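Local coordinates for major exported protein (Pseudomonas aeruginosa, PDB 3HE1) that is probably secreted through the type VI secretion system, as a ring-forming Hcp-family protein with six copies in the assembly, at residues A[26-31]-A[55-60]; A[117-122]-A[129-134]; A[60-65]-A[93-98]; A[135-140]-A[166-171]. All blocks are in the same frame, centred on the assembly; numbering follows the deposited sequence.

Contact 1. Residues A[26-31]-A[55-60]; sequences PAYMSI and EGHEDQ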
loop_
_atom_site.group_PDB
_atom_site.type_symbol
_atom_site.label_atom_id
_atom_site.label_comp_id
_atom_site.label_asym_id
_atom_site.label_seq_id
_atom_site.Cartn_x
_atom_site.Cartn_y
_atom_site.Cartn_z
ATOM N N PRO A 26 -13.738 22.939 0.004
ATOM C CA PRO A 26 -14.585 21.991 0.728
ATOM C C PRO A 26 -15.987 22.029 0.162
ATOM O O PRO A 26 -16.333 22.943 -0.585
ATOM C CB PRO A 26 -14.618 22.595 2.117
ATOM C CG PRO A 26 -14.784 24.050 1.801
ATOM C CD PRO A 26 -13.923 24.298 0.550
ATOM N N ALA A 27 -16.777 21.022 0.502
ATOM C CA ALA A 27 -18.189 21.010 0.188
ATOM C C ALA A 27 -18.920 21.249 1.505
ATOM O O ALA A 27 -18.369 20.992 2.591
ATOM C CB ALA A 27 -18.577 19.676 -0.421
ATOM N N TYR A 28 -20.135 21.783 1.422
ATOM C CA TYR A 28 -20.985 21.919 2.604
ATOM C C TYR A 28 -22.289 21.259 2.259
ATOM O O TYR A 28 -22.665 21.234 1.096
ATOM C CB TYR A 28 -21.182 23.385 3.000
ATOM C CG TYR A 28 -19.928 24.001 3.578
ATOM C CD1 TYR A 28 -19.600 23.818 4.917
ATOM C CD2 TYR A 28 -19.055 24.738 2.780
ATOM C CE1 TYR A 28 -18.445 24.361 5.452
ATOM C CE2 TYR A 28 -17.893 25.294 3.308
ATOM C CZ TYR A 28 -17.596 25.098 4.645
ATOM O OH TYR A 28 -16.447 25.641 5.185
HETATM N N MSE A 29 -22.968 20.702 3.248
HETATM C CA MSE A 29 -24.167 19.923 2.962
HETATM C C MSE A 29 -25.332 20.307 3.868
HETATM O O MSE A 29 -25.152 20.862 4.942
HETATM C CB MSE A 29 -23.859 18.422 3.071
HETATM C CG MSE A 29 -25.045 17.461 2.853
HETATM SE SE MSE A 29 -24.418 15.633 3.122
HETATM C CE MSE A 29 -23.193 16.060 4.580
ATOM N N SER A 30 -26.538 20.016 3.415
ATOM C CA SER A 30 -27.708 20.220 4.235
ATOM C C SER A 30 -28.521 18.955 4.165
ATOM O O SER A 30 -28.595 18.294 3.117
ATOM C CB SER A 30 -28.535 21.418 3.746
ATOM O OG SER A 30 -29.078 21.185 2.456
ATOM N N ILE A 31 -29.109 18.602 5.296
ATOM C CA ILE A 31 -30.048 17.509 5.309
ATOM C C ILE A 31 -31.364 17.937 5.931
ATOM O O ILE A 31 -31.391 18.586 6.961
ATOM C CB ILE A 31 -29.471 16.283 6.010
ATOM C CG1 ILE A 31 -28.141 15.910 5.328
ATOM C CG2 ILE A 31 -30.499 15.147 5.987
ATOM C CD1 ILE A 31 -27.434 14.676 5.873
ATOM N N GLU A 55 -17.473 31.076 9.679
ATOM C CA GLU A 55 -18.804 31.627 9.463
ATOM C C GLU A 55 -19.242 31.487 8.009
ATOM O O GLU A 55 -18.414 31.412 7.100
ATOM C CB GLU A 55 -18.864 33.096 9.905
ATOM C CG GLU A 55 -17.883 34.021 9.193
ATOM C CD GLU A 55 -17.937 35.457 9.711
ATOM O OE1 GLU A 55 -18.866 35.787 10.484
ATOM O OE2 GLU A 55 -17.046 36.253 9.344
ATOM N N GLY A 56 -20.553 31.446 7.797
ATOM C CA GLY A 56 -21.107 31.415 6.456
ATOM C C GLY A 56 -21.828 30.131 6.071
ATOM O O GLY A 56 -22.433 30.060 5.003
ATOM N N HIS A 57 -21.771 29.116 6.927
ATOM C CA HIS A 57 -22.361 27.827 6.594
ATOM C C HIS A 57 -22.924 27.155 7.828
ATOM O O HIS A 57 -22.910 25.935 7.948
ATOM C CB HIS A 57 -21.342 26.937 5.883
ATOM C CG HIS A 57 -20.937 27.460 4.540
ATOM N ND1 HIS A 57 -19.803 28.218 4.347
ATOM C CD2 HIS A 57 -21.535 27.362 3.327
ATOM C CE1 HIS A 57 -19.711 28.554 3.071
ATOM N NE2 HIS A 57 -20.750 28.046 2.431
ATOM N N GLU A 58 -23.454 27.988 8.722
ATOM C CA GLU A 58 -23.900 27.571 10.049
ATOM C C GLU A 58 -24.962 26.473 10.050
ATOM O O GLU A 58 -25.073 25.735 11.019
ATOM C CB GLU A 58 -24.403 28.786 10.846
ATOM C CG GLU A 58 -23.305 29.774 11.268
ATOM C CD GLU A 58 -23.018 30.867 10.230
ATOM O OE1 GLU A 58 -23.627 30.861 9.135
ATOM O OE2 GLU A 58 -22.178 31.748 10.524
ATOM N N ASP A 59 -25.743 26.365 8.978
ATOM C CA ASP A 59 -26.814 25.372 8.939
ATOM C C ASP A 59 -26.484 24.238 7.991
ATOM O O ASP A 59 -27.368 23.517 7.521
ATOM C CB ASP A 59 -28.152 26.011 8.576
ATOM C CG ASP A 59 -28.557 27.072 9.559
ATOM O OD1 ASP A 59 -28.300 26.875 10.767
ATOM O OD2 ASP A 59 -29.110 28.107 9.120
ATOM N N GLN A 60 -25.195 24.094 7.722
ATOM C CA GLN A 60 -24.697 22.957 6.971
ATOM C C GLN A 60 -23.649 22.187 7.759
ATOM O O GLN A 60 -23.289 22.531 8.889
ATOM C CB GLN A 60 -24.082 23.405 5.642
ATOM C CG GLN A 60 -25.082 23.771 4.561
ATOM C CD GLN A 60 -24.457 24.637 3.485
ATOM O OE1 GLN A 60 -24.622 24.380 2.293
ATOM N NE2 GLN A 60 -23.721 25.662 3.903
#

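Contact 2. Residues A[117-122]-A[129-134]; sequences EIQWYR and QEHYYT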
loop_
_atom_site.group_PDB
_atom_site.type_symbol
_atom_site.label_atom_id
_atom_site.label_comp_id
_atom_site.label_asym_id
_atom_site.label_seq_id
_atom_site.Cartn_x
_atom_site.Cartn_y
_atom_site.Cartn_z
ATOM N N GLU A 117 -28.350 17.867 0.096
ATOM C CA GLU A 117 -27.860 18.738 -0.951
ATOM C C GLU A 117 -26.451 19.156 -0.655
ATOM O O GLU A 117 -26.206 19.822 0.347
ATOM C CB GLU A 117 -28.743 19.970 -1.075
ATOM C CG GLU A 117 -28.095 21.119 -1.828
ATOM C CD GLU A 117 -29.106 22.169 -2.277
ATOM O OE1 GLU A 117 -30.219 21.780 -2.701
ATOM O OE2 GLU A 117 -28.787 23.383 -2.208
ATOM N N ILE A 118 -25.545 18.747 -1.544
ATOM C CA ILE A 118 -24.104 18.943 -1.429
ATOM C C ILE A 118 -23.644 20.112 -2.302
ATOM O O ILE A 118 -23.791 20.099 -3.518
ATOM C CB ILE A 118 -23.327 17.688 -1.893
ATOM C CG1 ILE A 118 -23.628 16.489 -1.004
ATOM C CG2 ILE A 118 -21.836 17.939 -1.865
ATOM C CD1 ILE A 118 -22.939 16.567 0.332
ATOM N N GLN A 119 -23.064 21.114 -1.669
ATOM C CA GLN A 119 -22.656 22.301 -2.372
ATOM C C GLN A 119 -21.149 22.374 -2.479
ATOM O O GLN A 119 -20.446 22.370 -1.470
ATOM C CB GLN A 119 -23.171 23.535 -1.644
ATOM C CG GLN A 119 -24.664 23.691 -1.722
ATOM C CD GLN A 119 -25.097 25.107 -1.393
ATOM O OE1 GLN A 119 -24.288 25.936 -0.943
ATOM N NE2 GLN A 119 -26.377 25.396 -1.617
ATOM N N TRP A 120 -20.659 22.482 -3.710
ATOM C CA TRP A 120 -19.232 22.429 -3.968
ATOM C C TRP A 120 -18.596 23.824 -4.058
ATOM O O TRP A 120 -19.157 24.739 -4.670
ATOM C CB TRP A 120 -18.968 21.611 -5.233
ATOM C CG TRP A 120 -19.626 20.243 -5.243
ATOM C CD1 TRP A 120 -20.947 19.964 -5.482
ATOM C CD2 TRP A 120 -18.988 18.986 -5.019
ATOM N NE1 TRP A 120 -21.167 18.610 -5.416
ATOM C CE2 TRP A 120 -19.978 17.985 -5.141
ATOM C CE3 TRP A 120 -17.671 18.605 -4.728
ATOM C CZ2 TRP A 120 -19.698 16.631 -4.982
ATOM C CZ3 TRP A 120 -17.390 17.256 -4.567
ATOM C CH2 TRP A 120 -18.401 16.286 -4.691
ATOM N N TYR A 121 -17.425 23.975 -3.440
ATOM C CA TYR A 121 -16.720 25.264 -3.413
ATOM C C TYR A 121 -15.293 25.198 -3.975
ATOM O O TYR A 121 -14.611 24.169 -3.886
ATOM C CB TYR A 121 -16.713 25.846 -1.999
ATOM C CG TYR A 121 -18.066 26.347 -1.551
ATOM C CD1 TYR A 121 -18.400 27.693 -1.663
ATOM C CD2 TYR A 121 -19.019 25.471 -1.030
ATOM C CE1 TYR A 121 -19.642 28.157 -1.260
ATOM C CE2 TYR A 121 -20.268 25.927 -0.627
ATOM C CZ TYR A 121 -20.569 27.268 -0.743
ATOM O OH TYR A 121 -21.801 27.722 -0.349
ATOM N N ARG A 122 -14.853 26.312 -4.552
ATOM C CA ARG A 122 -13.551 26.399 -5.199
ATOM C C ARG A 122 -13.044 27.835 -5.123
ATOM O O ARG A 122 -13.807 28.765 -4.838
ATOM C CB ARG A 122 -13.662 26.006 -6.676
ATOM C CG ARG A 122 -14.001 27.195 -7.568
ATOM C CD ARG A 122 -14.402 26.789 -8.965
ATOM N NE ARG A 122 -14.807 27.943 -9.764
ATOM C CZ ARG A 122 -15.285 27.865 -11.004
ATOM N NH1 ARG A 122 -15.415 26.682 -11.593
ATOM N NH2 ARG A 122 -15.623 28.968 -11.659
ATOM N N GLN A 129 -13.414 32.687 -2.929
ATOM C CA GLN A 129 -14.121 31.410 -2.815
ATOM C C GLN A 129 -15.523 31.505 -3.391
ATOM O O GLN A 129 -16.240 32.470 -3.124
ATOM C CB GLN A 129 -14.209 30.964 -1.354
ATOM C CG GLN A 129 -12.899 30.451 -0.793
ATOM C CD GLN A 129 -12.300 29.349 -1.643
ATOM O OE1 GLN A 129 -11.229 29.518 -2.231
ATOM N NE2 GLN A 129 -12.997 28.218 -1.724
ATOM N N GLU A 130 -15.923 30.506 -4.174
ATOM C CA GLU A 130 -17.262 30.518 -4.746
ATOM C C GLU A 130 -17.910 29.143 -4.814
ATOM O O GLU A 130 -17.241 28.120 -4.968
ATOM C CB GLU A 130 -17.263 31.158 -6.138
ATOM C CG GLU A 130 -16.736 30.256 -7.238
ATOM C CD GLU A 130 -16.547 30.998 -8.547
ATOM O OE1 GLU A 130 -17.149 32.083 -8.713
ATOM O OE2 GLU A 130 -15.791 30.501 -9.407
ATOM N N HIS A 131 -19.227 29.136 -4.693
ATOM C CA HIS A 131 -19.991 27.939 -4.941
ATOM C C HIS A 131 -20.159 27.802 -6.449
ATOM O O HIS A 131 -20.646 28.713 -7.116
ATOM C CB HIS A 131 -21.347 28.033 -4.256
ATOM C CG HIS A 131 -22.223 26.850 -4.511
ATOM N ND1 HIS A 131 -23.595 26.941 -4.581
ATOM C CD2 HIS A 131 -21.917 25.552 -4.744
ATOM C CE1 HIS A 131 -24.098 25.745 -4.830
ATOM N NE2 HIS A 131 -23.101 24.884 -4.933
ATOM N N TYR A 132 -19.745 26.671 -6.998
ATOM C CA TYR A 132 -19.739 26.526 -8.447
ATOM C C TYR A 132 -20.378 25.214 -8.924
ATOM O O TYR A 132 -20.586 25.042 -10.119
ATOM C CB TYR A 132 -18.308 26.624 -8.975
ATOM C CG TYR A 132 -17.545 25.349 -8.743
ATOM C CD1 TYR A 132 -17.322 24.456 -9.783
ATOM C CD2 TYR A 132 -17.083 25.017 -7.475
ATOM C CE1 TYR A 132 -16.646 23.272 -9.574
ATOM C CE2 TYR A 132 -16.400 23.830 -7.251
ATOM C CZ TYR A 132 -16.188 22.961 -8.308
ATOM O OH TYR A 132 -15.513 21.781 -8.101
ATOM N N TYR A 133 -20.680 24.296 -8.006
ATOM C CA TYR A 133 -21.297 23.011 -8.372
ATOM C C TYR A 133 -22.275 22.572 -7.275
ATOM O O TYR A 133 -22.027 22.827 -6.091
ATOM C CB TYR A 133 -20.212 21.949 -8.541
ATOM C CG TYR A 133 -20.576 20.756 -9.400
ATOM C CD1 TYR A 133 -20.579 20.850 -10.783
ATOM C CD2 TYR A 133 -20.861 19.520 -8.830
ATOM C CE1 TYR A 133 -20.899 19.751 -11.573
ATOM C CE2 TYR A 133 -21.173 18.423 -9.608
ATOM C CZ TYR A 133 -21.193 18.544 -10.976
ATOM O OH TYR A 133 -21.504 17.462 -11.759
ATOM N N THR A 134 -23.379 21.924 -7.660
ATOM C CA THR A 134 -24.291 21.308 -6.686
ATOM C C THR A 134 -24.654 19.869 -7.024
ATOM O O THR A 134 -24.883 19.518 -8.177
ATOM C CB THR A 134 -25.575 22.106 -6.507
ATOM O OG1 THR A 134 -25.243 23.441 -6.104
ATOM C CG2 THR A 134 -26.468 21.472 -5.439
#

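Contact 3. Residues A[60-65]-A[93-98]; sequences QVMVQG and TKVFDK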
loop_
_atom_site.group_PDB
_atom_site.type_symbol
_atom_site.label_atom_id
_atom_site.label_comp_id
_atom_site.label_asym_id
_atom_site.label_seq_id
_atom_site.Cartn_x
_atom_site.Cartn_y
_atom_site.Cartn_z
ATOM N N GLN A 60 -25.195 24.094 7.722
ATOM C CA GLN A 60 -24.697 22.957 6.971
ATOM C C GLN A 60 -23.649 22.187 7.759
ATOM O O GLN A 60 -23.289 22.531 8.889
ATOM C CB GLN A 60 -24.082 23.405 5.642
ATOM C CG GLN A 60 -25.082 23.771 4.561
ATOM C CD GLN A 60 -24.457 24.637 3.485
ATOM O OE1 GLN A 60 -24.622 24.380 2.293
ATOM N NE2 GLN A 60 -23.721 25.662 3.903
ATOM N N VAL A 61 -23.158 21.141 7.121
ATOM C CA VAL A 61 -22.076 20.340 7.644
ATOM C C VAL A 61 -20.897 20.384 6.663
ATOM O O VAL A 61 -21.085 20.415 5.449
ATOM C CB VAL A 61 -22.563 18.893 7.899
ATOM C CG1 VAL A 61 -23.946 18.691 7.293
ATOM C CG2 VAL A 61 -21.575 17.877 7.354
HETATM N N MSE A 62 -19.688 20.397 7.213
HETATM C CA MSE A 62 -18.442 20.459 6.454
HETATM C C MSE A 62 -18.045 19.095 5.881
HETATM O O MSE A 62 -17.546 18.230 6.607
HETATM C CB MSE A 62 -17.344 20.915 7.405
HETATM C CG MSE A 62 -16.197 21.650 6.770
HETATM SE SE MSE A 62 -14.768 21.607 8.070
HETATM C CE MSE A 62 -14.640 19.656 8.242
ATOM N N VAL A 63 -18.242 18.907 4.581
ATOM C CA VAL A 63 -17.926 17.631 3.944
ATOM C C VAL A 63 -16.460 17.543 3.541
ATOM O O VAL A 63 -15.988 18.315 2.707
ATOM C CB VAL A 63 -18.779 17.406 2.705
ATOM C CG1 VAL A 63 -18.245 16.218 1.928
ATOM C CG2 VAL A 63 -20.222 17.196 3.104
ATOM N N GLN A 64 -15.742 16.600 4.142
ATOM C CA GLN A 64 -14.316 16.422 3.872
ATOM C C GLN A 64 -14.033 15.178 3.006
ATOM O O GLN A 64 -12.874 14.822 2.779
ATOM C CB GLN A 64 -13.513 16.382 5.185
ATOM C CG GLN A 64 -13.430 17.726 5.923
ATOM C CD GLN A 64 -12.103 18.459 5.719
ATOM O OE1 GLN A 64 -11.026 17.862 5.794
ATOM N NE2 GLN A 64 -12.180 19.767 5.484
ATOM N N GLY A 65 -15.093 14.537 2.517
ATOM C CA GLY A 65 -14.967 13.400 1.623
ATOM C C GLY A 65 -16.115 13.329 0.633
ATOM O O GLY A 65 -17.149 13.956 0.830
ATOM N N THR A 93 -17.969 12.303 3.741
ATOM C CA THR A 93 -17.183 12.184 4.954
ATOM C C THR A 93 -17.242 13.520 5.663
ATOM O O THR A 93 -17.178 14.569 5.023
ATOM C CB THR A 93 -15.703 11.801 4.669
ATOM O OG1 THR A 93 -15.644 10.504 4.063
ATOM C CG2 THR A 93 -14.893 11.776 5.960
ATOM N N LYS A 94 -17.379 13.472 6.983
ATOM C CA LYS A 94 -17.422 14.663 7.811
ATOM C C LYS A 94 -16.597 14.390 9.068
ATOM O O LYS A 94 -15.978 13.336 9.170
ATOM C CB LYS A 94 -18.882 14.971 8.152
ATOM C CG LYS A 94 -19.764 13.722 8.232
ATOM C CD LYS A 94 -21.240 14.055 8.453
ATOM C CE LYS A 94 -21.495 14.932 9.709
ATOM N NZ LYS A 94 -21.157 14.280 11.015
ATOM N N VAL A 95 -16.562 15.341 10.003
ATOM C CA VAL A 95 -16.022 15.092 11.343
ATOM C C VAL A 95 -17.197 14.926 12.332
ATOM O O VAL A 95 -18.337 15.246 11.999
ATOM C CB VAL A 95 -15.116 16.251 11.815
ATOM C CG1 VAL A 95 -13.728 16.170 11.189
ATOM C CG2 VAL A 95 -15.763 17.575 11.490
ATOM N N PHE A 96 -16.935 14.417 13.534
ATOM C CA PHE A 96 -17.985 14.281 14.559
ATOM C C PHE A 96 -18.576 15.671 14.803
ATOM O O PHE A 96 -17.832 16.654 14.837
ATOM C CB PHE A 96 -17.412 13.757 15.894
ATOM C CG PHE A 96 -17.046 12.278 15.909
ATOM C CD1 PHE A 96 -16.396 11.683 14.852
ATOM C CD2 PHE A 96 -17.314 11.509 17.031
ATOM C CE1 PHE A 96 -16.050 10.353 14.898
ATOM C CE2 PHE A 96 -16.973 10.176 17.079
ATOM C CZ PHE A 96 -16.341 9.595 16.010
ATOM N N ASP A 97 -19.894 15.763 14.981
ATOM C CA ASP A 97 -20.544 17.073 15.162
ATOM C C ASP A 97 -21.972 17.010 15.732
ATOM O O ASP A 97 -22.415 15.965 16.203
ATOM C CB ASP A 97 -20.539 17.857 13.844
ATOM C CG ASP A 97 -21.401 17.205 12.770
ATOM O OD1 ASP A 97 -22.161 16.259 13.097
ATOM O OD2 ASP A 97 -21.310 17.641 11.598
ATOM N N LYS A 98 -22.679 18.142 15.681
ATOM C CA LYS A 98 -24.045 18.232 16.189
ATOM C C LYS A 98 -25.035 17.328 15.438
ATOM O O LYS A 98 -25.953 16.765 16.035
ATOM C CB LYS A 98 -24.526 19.680 16.146
ATOM C CG LYS A 98 -26.055 19.839 16.295
ATOM C CD LYS A 98 -26.437 21.321 16.351
ATOM C CE LYS A 98 -27.882 21.546 16.770
ATOM N NZ LYS A 98 -28.156 23.003 16.989
HETATM O O HOH W 1 -18.459 18.180 9.549
HETATM O O HOH W 2 -19.929 19.964 10.461
#

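Contact 4. Residues A[135-140]-A[166-171]; sequences TVLEDA and VHFTYR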
loop_
_atom_site.group_PDB
_atom_site.type_symbol
_atom_site.label_atom_id
_atom_site.label_comp_id
_atom_site.label_asym_id
_atom_site.label_seq_id
_atom_site.Cartn_x
_atom_site.Cartn_y
_atom_site.Cartn_z
ATOM N N THR A 135 -24.650 19.036 -5.994
ATOM C CA THR A 135 -25.147 17.674 -6.076
ATOM C C THR A 135 -26.311 17.598 -5.100
ATOM O O THR A 135 -26.211 18.076 -3.975
ATOM C CB THR A 135 -24.085 16.661 -5.632
ATOM O OG1 THR A 135 -22.921 16.789 -6.457
ATOM C CG2 THR A 135 -24.643 15.237 -5.715
ATOM N N VAL A 136 -27.417 17.007 -5.519
ATOM C CA VAL A 136 -28.594 17.004 -4.673
ATOM C C VAL A 136 -29.338 15.683 -4.710
ATOM O O VAL A 136 -29.690 15.192 -5.789
ATOM C CB VAL A 136 -29.549 18.111 -5.101
ATOM C CG1 VAL A 136 -30.894 17.919 -4.444
ATOM C CG2 VAL A 136 -28.970 19.465 -4.731
ATOM N N LEU A 137 -29.584 15.115 -3.532
ATOM C CA LEU A 137 -30.421 13.924 -3.434
ATOM C C LEU A 137 -31.848 14.279 -3.052
ATOM O O LEU A 137 -32.079 15.156 -2.226
ATOM C CB LEU A 137 -29.868 12.927 -2.429
ATOM C CG LEU A 137 -28.363 12.677 -2.537
ATOM C CD1 LEU A 137 -27.961 11.501 -1.642
ATOM C CD2 LEU A 137 -27.960 12.436 -3.990
ATOM N N GLU A 138 -32.794 13.595 -3.693
ATOM C CA GLU A 138 -34.204 13.642 -3.327
ATOM C C GLU A 138 -34.585 12.278 -2.749
ATOM O O GLU A 138 -34.161 11.240 -3.264
ATOM C CB GLU A 138 -35.087 13.992 -4.546
ATOM C CG GLU A 138 -34.588 15.213 -5.325
ATOM C CD GLU A 138 -35.659 15.929 -6.138
ATOM O OE1 GLU A 138 -36.857 15.591 -6.009
ATOM O OE2 GLU A 138 -35.288 16.849 -6.902
ATOM N N ASP A 139 -35.364 12.293 -1.666
ATOM C CA ASP A 139 -35.875 11.080 -1.012
ATOM C C ASP A 139 -34.806 10.027 -0.731
ATOM O O ASP A 139 -34.982 8.842 -1.006
ATOM C CB ASP A 139 -37.056 10.488 -1.787
ATOM C CG ASP A 139 -38.183 11.498 -1.996
ATOM O OD1 ASP A 139 -38.070 12.648 -1.509
ATOM O OD2 ASP A 139 -39.181 11.147 -2.659
ATOM N N ALA A 140 -33.711 10.489 -0.136
ATOM C CA ALA A 140 -32.569 9.652 0.155
ATOM C C ALA A 140 -32.753 8.896 1.462
ATOM O O ALA A 140 -33.587 9.248 2.295
ATOM C CB ALA A 140 -31.291 10.497 0.188
ATOM N N VAL A 166 -20.660 8.818 5.778
ATOM C CA VAL A 166 -22.073 8.456 5.684
ATOM C C VAL A 166 -22.503 8.138 4.253
ATOM O O VAL A 166 -22.125 8.843 3.323
ATOM C CB VAL A 166 -22.969 9.562 6.252
ATOM C CG1 VAL A 166 -24.435 9.162 6.145
ATOM C CG2 VAL A 166 -22.584 9.851 7.698
ATOM N N HIS A 167 -23.298 7.078 4.095
ATOM C CA HIS A 167 -23.761 6.624 2.781
ATOM C C HIS A 167 -25.258 6.764 2.595
ATOM O O HIS A 167 -26.042 6.315 3.429
ATOM C CB HIS A 167 -23.419 5.161 2.571
ATOM C CG HIS A 167 -22.005 4.831 2.862
ATOM N ND1 HIS A 167 -21.265 3.975 2.082
ATOM C CD2 HIS A 167 -21.176 5.249 3.856
ATOM C CE1 HIS A 167 -20.047 3.864 2.584
ATOM N NE2 HIS A 167 -19.970 4.634 3.659
ATOM N N PHE A 168 -25.642 7.358 1.470
ATOM C CA PHE A 168 -27.036 7.540 1.128
ATOM C C PHE A 168 -27.358 6.801 -0.166
ATOM O O PHE A 168 -26.595 6.846 -1.130
ATOM C CB PHE A 168 -27.345 9.014 0.893
ATOM C CG PHE A 168 -26.738 9.953 1.898
ATOM C CD1 PHE A 168 -27.521 10.508 2.910
ATOM C CD2 PHE A 168 -25.399 10.324 1.807
ATOM C CE1 PHE A 168 -26.976 11.405 3.834
ATOM C CE2 PHE A 168 -24.843 11.209 2.721
ATOM C CZ PHE A 168 -25.638 11.757 3.735
ATOM N N THR A 169 -28.490 6.119 -0.188
ATOM C CA THR A 169 -29.128 5.828 -1.445
ATOM C C THR A 169 -30.155 6.950 -1.625
ATOM O O THR A 169 -30.239 7.846 -0.779
ATOM C CB THR A 169 -29.756 4.431 -1.468
ATOM O OG1 THR A 169 -30.811 4.356 -0.501
ATOM C CG2 THR A 169 -28.681 3.375 -1.175
ATOM N N TYR A 170 -30.892 6.924 -2.733
ATOM C CA TYR A 170 -31.799 8.014 -3.102
ATOM C C TYR A 170 -32.634 7.621 -4.312
ATOM O O TYR A 170 -32.304 6.690 -5.039
ATOM C CB TYR A 170 -31.005 9.258 -3.477
ATOM C CG TYR A 170 -29.959 8.941 -4.509
ATOM C CD1 TYR A 170 -30.294 8.801 -5.848
ATOM C CD2 TYR A 170 -28.640 8.745 -4.137
ATOM C CE1 TYR A 170 -29.335 8.493 -6.791
ATOM C CE2 TYR A 170 -27.678 8.442 -5.069
ATOM C CZ TYR A 170 -28.026 8.316 -6.394
ATOM O OH TYR A 170 -27.054 8.002 -7.318
ATOM N N ARG A 171 -33.716 8.352 -4.525
ATOM C CA ARG A 171 -34.583 8.100 -5.656
ATOM C C ARG A 171 -34.088 8.899 -6.865
ATOM O O ARG A 171 -34.406 8.582 -8.007
ATOM C CB ARG A 171 -36.027 8.466 -5.300
ATOM C CG ARG A 171 -36.945 8.633 -6.503
ATOM C CD ARG A 171 -38.250 9.353 -6.155
ATOM N NE ARG A 171 -38.080 10.712 -5.622
ATOM C CZ ARG A 171 -38.317 11.835 -6.303
ATOM N NH1 ARG A 171 -38.718 11.783 -7.567
ATOM N NH2 ARG A 171 -38.150 13.015 -5.718
#

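Contact 1. Residues A[26-31]-A[55-60]
Y28 and H57 lay their rings flat on one another where the loop 55-60 packs against strand 27-33 of the Hcp beta-barrel. The aromatic part is a face-to-face stack: centroids 3.9 Å apart, planes within 3° of parallel, with H57 CG above the middle of the Y28 ring and Y28 CD2 above the middle of the imidazole. H57 CB extends the overlap as a CH-pi contact over the same Y28 ring, 3.9 Å from its centroid. With CG beside the backbone N (chi1 -71°), the Y28 ring is carried toward the loop; F44 meets it edge-to-face. The imidazole is fixed at its far nitrogen, NE2 bonding to the hydroxyl of Y121 on the neighbouring strand. The other contacts are van der Waals. The Q60 side chain, extended beyond CG, reaches across the strand and puts its amide beside Y28 CB, with CD 3.5 Å from that carbon; S30 CB approaches Q60 CG. D59 OD1 accepts from G42 N, outside the loop. The loop's own bonds set its shape. A type I turn from H57 to Q60 closes through Q60 N to H57 O at 2.9 Å. Just upstream, G56 N reaches E58 OE2 at 3.2 Å, meeting the carboxylate from 50° above its plane.

Contact 2. Residues A[117-122]-A[129-134]
R122 and E130 run side by side, pointing the same way, on one face of the antiparallel hairpin formed by strands 112-123 and 129-137. NE and NH2 of R122 both reach E130 OE2, at 2.8 and 2.7 Å, although the guanidinium and carboxylate planes are 52° apart. The arginine's CD sits over the Y132 ring, 3.6 Å from its centroid, and the guanidinium is only moderately tilted from that ring. W120 and Y133 also lie alongside, but the Y133 edge points at the five-membered ring of W120 in a T-shaped pair, planes at 76°. On the other face the Q119 amide stacks on the H131 imidazole, only 12° from parallel, while H131 CB rests over the Y121 ring at 3.9 Å from its centroid. A beta bulge, with Y132 the extra residue, shifts the register by one between W120 and Y121; W120 N bonds Y133 O at 2.8 Å beside it. Y132 OH bonds H162 of the second subunit. Sharing one carboxylate oxygen between two donors probably favours an ionised E130, and NH2, which also bonds D47 O of that subunit, ties this pair to the interface.

Contact 3. Residues A[60-65]-A[93-98]
K94 leans across V61 where strand 86-95 passes strand 61-71. Its CB lies 3.8 Å from M62 O; CG stands between the backbone N and carbonyl carbon (chi1 30°, off a staggered position), and the chain then runs straight to CD, which skirts V61 CG2. CE makes the nearest approach to that methyl, 3.8 Å, the two side chains crossing at about a right angle. Bends at chi3 and chi4 fold the tip back, so NZ meets V95 O at 3.1 Å and D97 OD1 at 3.0 Å, the latter as a salt bridge from above the carboxylate plane; E164 supplies a second carboxylate. Water joins the strands where they diverge: one molecule donates to M62 O and accepts weakly from V95 N, and another links M62 N with D97 OD2. M62 CE separately touches V95 CG2, at 4.0 Å. Q64 N bonds T93 O at 2.6 Å, and G65 N adds a weak bond to T93 O. D97 OD1 also bonds S100 OG at the start of helix 100-109. The arrangement is a strand-to-helix junction: two adjacent antiparallel strands of the barrel diverging where the chain leaves for that helix.

Contact 4. Residues A[135-140]-A[166-171]
At its corner the 135-140 chain brings A140 CA to 3.7 Å from Y170 CA, and R171 N bonds E138 O at 3.2 Å. L137 packs on two aromatic residues: CD1 meets F168 CB at 3.6 Å, and CD2 lies off-centre over the Y170 ring, 4.2 Å from its centroid. A chi1 of 52° puts the Y170 ring against this leucine, while its CB packs on A140 CB, and its hydroxyl bonds H87. On the outer side R171 spans two acidic side chains. NH2 forms a salt bridge to E138 OE1 at 2.9 Å, its carboxylate 71° from the guanidinium plane. NE reaches D139 OD2 at 3.2 Å, the two side chains running side by side. Both hydrogen bonds are weak in angle, so charge attraction probably contributes more than directed bonding. D139 and A140 form a G1 bulge facing L113, joining strands 129-137 and 140-149. The apolar side continues to V116 of strand 112-123, V90 of strand 86-95 and I173 of strand 172-177.

Overall arrangement
All four contacts reach one curled antiparallel sheet, contact 1 through a loop on one side, and each is partly buried. Contacts 1 and 3 share Q60 and meet along strands 27-33 and 61-71; contacts 2 and 4 follow each other on strand 129-137. Contact 1 joins contact 2 through neighbouring strands, whereas contacts 3 and 4, centres about 16 Å apart, do not touch. Chemistry follows place: contact 1 is mainly aromatic stacking beneath a loop, contact 2 a hairpin with paired backbones and polar groups reaching the second subunit, contact 3 a separating strand pair bridged by water, and contact 4 an apolar interior edged by outer salt bridges. M29 and F168 connect contacts 1 and 4 through the interior.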